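Local coordinates for extracellular solute-binding protein, family 1 (Bifidobacterium longum subsp. infantis ATCC 15697, PDB 3QUF) that probably captures a solute outside the cell for an uptake transporter, as other members of the bacterial solute-binding protein 1 family do, at residues I238-V243 with Q388-Q392. Numbering follows the deposited sequence.
Sequences IPQKSV and QKIVQ
The C-terminal end of helix 376-391 docks on the loop between helices 223-234 and 247-255, where Val391 meets Ile238, Pro239 and Val243, the residues flanking a 3-10 turn at 240-242. No direct hydrogen bond links the segments; van der Waals contact and one water join them. Val391 CG2 meets Ile238 CG2 at 3.9 Å, the two side chains crossing at about a right angle, while Val391 CG1, anti to its own backbone N (chi1 172°), lies 3.7 Å from Pro239 O. That carbonyl accepts the turn's own bond from Ser242 N. Val243 CG2 packs 4.1 Å from Val391 CG1, and Val243 also presents both methyls to Gln392, whose extended chain passes across them: Val243 CG2 lies 3.9 Å from Gln392 CG, and Val243 CG1 3.9 Å from Gln392 NE2. Cutting Gln392 back to an alanine is likely to uncover the Val243 methyls and open a gap beside them. At the more exposed side, Gln240 CG rests 3.7 Å from Val391 O, and a water accepts from Gln240 NE2 at 2.6 Å and donates to Gln392 O. Trp229 of helix 223-234 touches both Ile238 and Val391; the contact is an apolar joint between a helix end and an interhelical loop of this solute-binding fold.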
ATOM      1  N   ILE A 238      18.289  -8.585 -11.117  1.00 27.46           N
ATOM      2  CA  ILE A 238      17.656  -7.298 -11.404  1.00 27.76           C
ATOM      3  C   ILE A 238      18.515  -6.594 -12.481  1.00 30.69           C
ATOM      4  O   ILE A 238      19.522  -5.954 -12.147  1.00 31.70           O
ATOM      5  CB  ILE A 238      17.543  -6.401 -10.179  1.00 27.14           C
ATOM      6  CG1 ILE A 238      16.778  -7.117  -9.052  1.00 25.91           C
ATOM      7  CG2 ILE A 238      16.810  -5.141 -10.552  1.00 26.08           C
ATOM      8  CD1 ILE A 238      16.731  -6.339  -7.715  1.00 25.75           C
ATOM      9  N   PRO A 239      18.115  -6.706 -13.754  1.00 32.10           N
ATOM     10  CA  PRO A 239      19.057  -6.385 -14.857  1.00 33.48           C
ATOM     11  C   PRO A 239      19.039  -4.905 -15.255  1.00 33.92           C
ATOM     12  O   PRO A 239      18.043  -4.224 -15.026  1.00 33.71           O
ATOM     13  CB  PRO A 239      18.560  -7.298 -15.973  1.00 33.84           C
ATOM     14  CG  PRO A 239      17.050  -7.283 -15.800  1.00 33.80           C
ATOM     15  CD  PRO A 239      16.842  -7.255 -14.275  1.00 31.52           C
ATOM     16  N   GLN A 240      20.129  -4.382 -15.853  1.00 35.01           N
ATOM     17  CA  GLN A 240      20.145  -2.945 -16.201  1.00 34.86           C
ATOM     18  C   GLN A 240      19.082  -2.656 -17.262  1.00 34.83           C
ATOM     19  O   GLN A 240      18.583  -1.548 -17.339  1.00 36.51           O
ATOM     20  CB  GLN A 240      21.527  -2.427 -16.676  1.00 36.24           C
ATOM     21  CG  GLN A 240      22.611  -2.404 -15.572  1.00 34.76           C
ATOM     22  CD  GLN A 240      23.405  -3.691 -15.594  1.00 38.02           C
ATOM     23  OE1 GLN A 240      22.859  -4.746 -15.927  1.00 35.66           O
ATOM     24  NE2 GLN A 240      24.720  -3.606 -15.302  1.00 40.28           N
ATOM     25  N   LYS A 241      18.721  -3.661 -18.033  1.00 35.27           N
ATOM     26  CA  LYS A 241      17.689  -3.512 -19.058  1.00 36.73           C
ATOM     27  C   LYS A 241      16.315  -3.267 -18.470  1.00 36.22           C
ATOM     28  O   LYS A 241      15.394  -2.915 -19.206  1.00 37.26           O
ATOM     29  CB  LYS A 241      17.650  -4.726 -19.996  1.00 36.90           C
ATOM     30  CG  LYS A 241      16.983  -5.945 -19.450  1.00 37.58           C
ATOM     31  CD  LYS A 241      17.152  -7.087 -20.394  1.00 39.04           C
ATOM     32  CE  LYS A 241      16.585  -8.350 -19.839  1.00 39.32           C
ATOM     33  NZ  LYS A 241      16.735  -9.505 -20.738  1.00 39.40           N
ATOM     34  N   SER A 242      16.192  -3.411 -17.146  1.00 34.94           N
ATOM     35  CA  SER A 242      14.949  -3.098 -16.459  1.00 33.58           C
ATOM     36  C   SER A 242      14.778  -1.600 -16.182  1.00 33.90           C
ATOM     37  O   SER A 242      13.663  -1.156 -15.966  1.00 33.06           O
ATOM     38  CB  SER A 242      14.854  -3.916 -15.159  1.00 32.88           C
ATOM     39  OG  SER A 242      13.504  -4.026 -14.764  1.00 30.64           O
ATOM     40  N   VAL A 243      15.862  -0.797 -16.217  1.00 34.32           N
ATOM     41  CA  VAL A 243      15.707   0.640 -15.957  1.00 35.01           C
ATOM     42  C   VAL A 243      15.025   1.289 -17.130  1.00 35.53           C
ATOM     43  O   VAL A 243      15.441   1.080 -18.279  1.00 37.01           O
ATOM     44  CB  VAL A 243      17.032   1.399 -15.722  1.00 35.68           C
ATOM     45  CG1 VAL A 243      16.741   2.917 -15.575  1.00 36.61           C
ATOM     46  CG2 VAL A 243      17.730   0.861 -14.507  1.00 36.76           C
ATOM     47  N   GLN A 388      17.479   3.350  -9.086  1.00 20.22           N
ATOM     48  CA  GLN A 388      17.954   3.215 -10.450  1.00 22.51           C
ATOM     49  C   GLN A 388      19.507   3.237 -10.513  1.00 23.93           C
ATOM     50  O   GLN A 388      20.126   2.426 -11.215  1.00 25.08           O
ATOM     51  CB  GLN A 388      17.325   4.287 -11.339  1.00 22.24           C
ATOM     52  CG  GLN A 388      15.821   4.168 -11.581  1.00 23.36           C
ATOM     53  CD  GLN A 388      15.234   5.386 -12.281  1.00 26.73           C
ATOM     54  OE1 GLN A 388      15.975   6.265 -12.697  1.00 32.87           O
ATOM     55  NE2 GLN A 388      13.914   5.443 -12.422  1.00 27.59           N
ATOM     56  N   LYS A 389      20.136   4.133  -9.754  1.00 24.52           N
ATOM     57  CA  LYS A 389      21.602   4.201  -9.707  1.00 25.73           C
ATOM     58  C   LYS A 389      22.220   2.934  -9.115  1.00 26.48           C
ATOM     59  O   LYS A 389      23.287   2.510  -9.523  1.00 26.61           O
ATOM     60  CB  LYS A 389      22.071   5.415  -8.907  1.00 26.21           C
ATOM     61  CG  LYS A 389      21.752   6.706  -9.598  1.00 29.18           C
ATOM     62  CD  LYS A 389      22.177   7.976  -8.799  1.00 33.63           C
ATOM     63  CE  LYS A 389      21.387   9.191  -9.304  1.00 37.51           C
ATOM     64  NZ  LYS A 389      21.428  10.416  -8.427  1.00 41.08           N
ATOM     65  N   ILE A 390      21.553   2.332  -8.133  1.00 25.82           N
ATOM     66  CA  ILE A 390      22.050   1.059  -7.587  1.00 27.14           C
ATOM     67  C   ILE A 390      22.006  -0.014  -8.651  1.00 28.53           C
ATOM     68  O   ILE A 390      22.999  -0.751  -8.842  1.00 29.49           O
ATOM     69  CB  ILE A 390      21.245   0.564  -6.396  1.00 26.74           C
ATOM     70  CG1 ILE A 390      21.510   1.413  -5.169  1.00 27.07           C
ATOM     71  CG2 ILE A 390      21.548  -0.954  -6.118  1.00 27.52           C
ATOM     72  CD1 ILE A 390      20.490   1.198  -4.081  1.00 29.65           C
ATOM     73  N   VAL A 391      20.884  -0.110  -9.365  1.00 28.43           N
ATOM     74  CA  VAL A 391      20.717  -1.172 -10.368  1.00 29.92           C
ATOM     75  C   VAL A 391      21.789  -1.018 -11.446  1.00 33.01           C
ATOM     76  O   VAL A 391      22.393  -2.012 -11.878  1.00 34.68           O
ATOM     77  CB  VAL A 391      19.318  -1.175 -10.984  1.00 29.60           C
ATOM     78  CG1 VAL A 391      19.239  -2.160 -12.165  1.00 30.13           C
ATOM     79  CG2 VAL A 391      18.281  -1.559  -9.909  1.00 26.52           C
ATOM     80  N   GLN A 392      22.069   0.234 -11.811  1.00 33.65           N
ATOM     81  CA  GLN A 392      23.075   0.544 -12.833  1.00 35.74           C
ATOM     82  C   GLN A 392      24.513   0.512 -12.353  1.00 36.39           C
ATOM     83  O   GLN A 392      25.426   0.892 -13.090  1.00 38.02           O
ATOM     84  CB  GLN A 392      22.764   1.897 -13.424  1.00 36.14           C
ATOM     85  CG  GLN A 392      21.499   1.872 -14.192  1.00 38.41           C
ATOM     86  CD  GLN A 392      21.045   3.241 -14.649  1.00 40.35           C
ATOM     87  OE1 GLN A 392      21.040   4.229 -13.880  1.00 45.22           O
ATOM     88  NE2 GLN A 392      20.604   3.305 -15.897  1.00 45.28           N
TER
HETATM   89  O   HOH W   1      26.391  -1.639 -14.946  1.00 45.13           O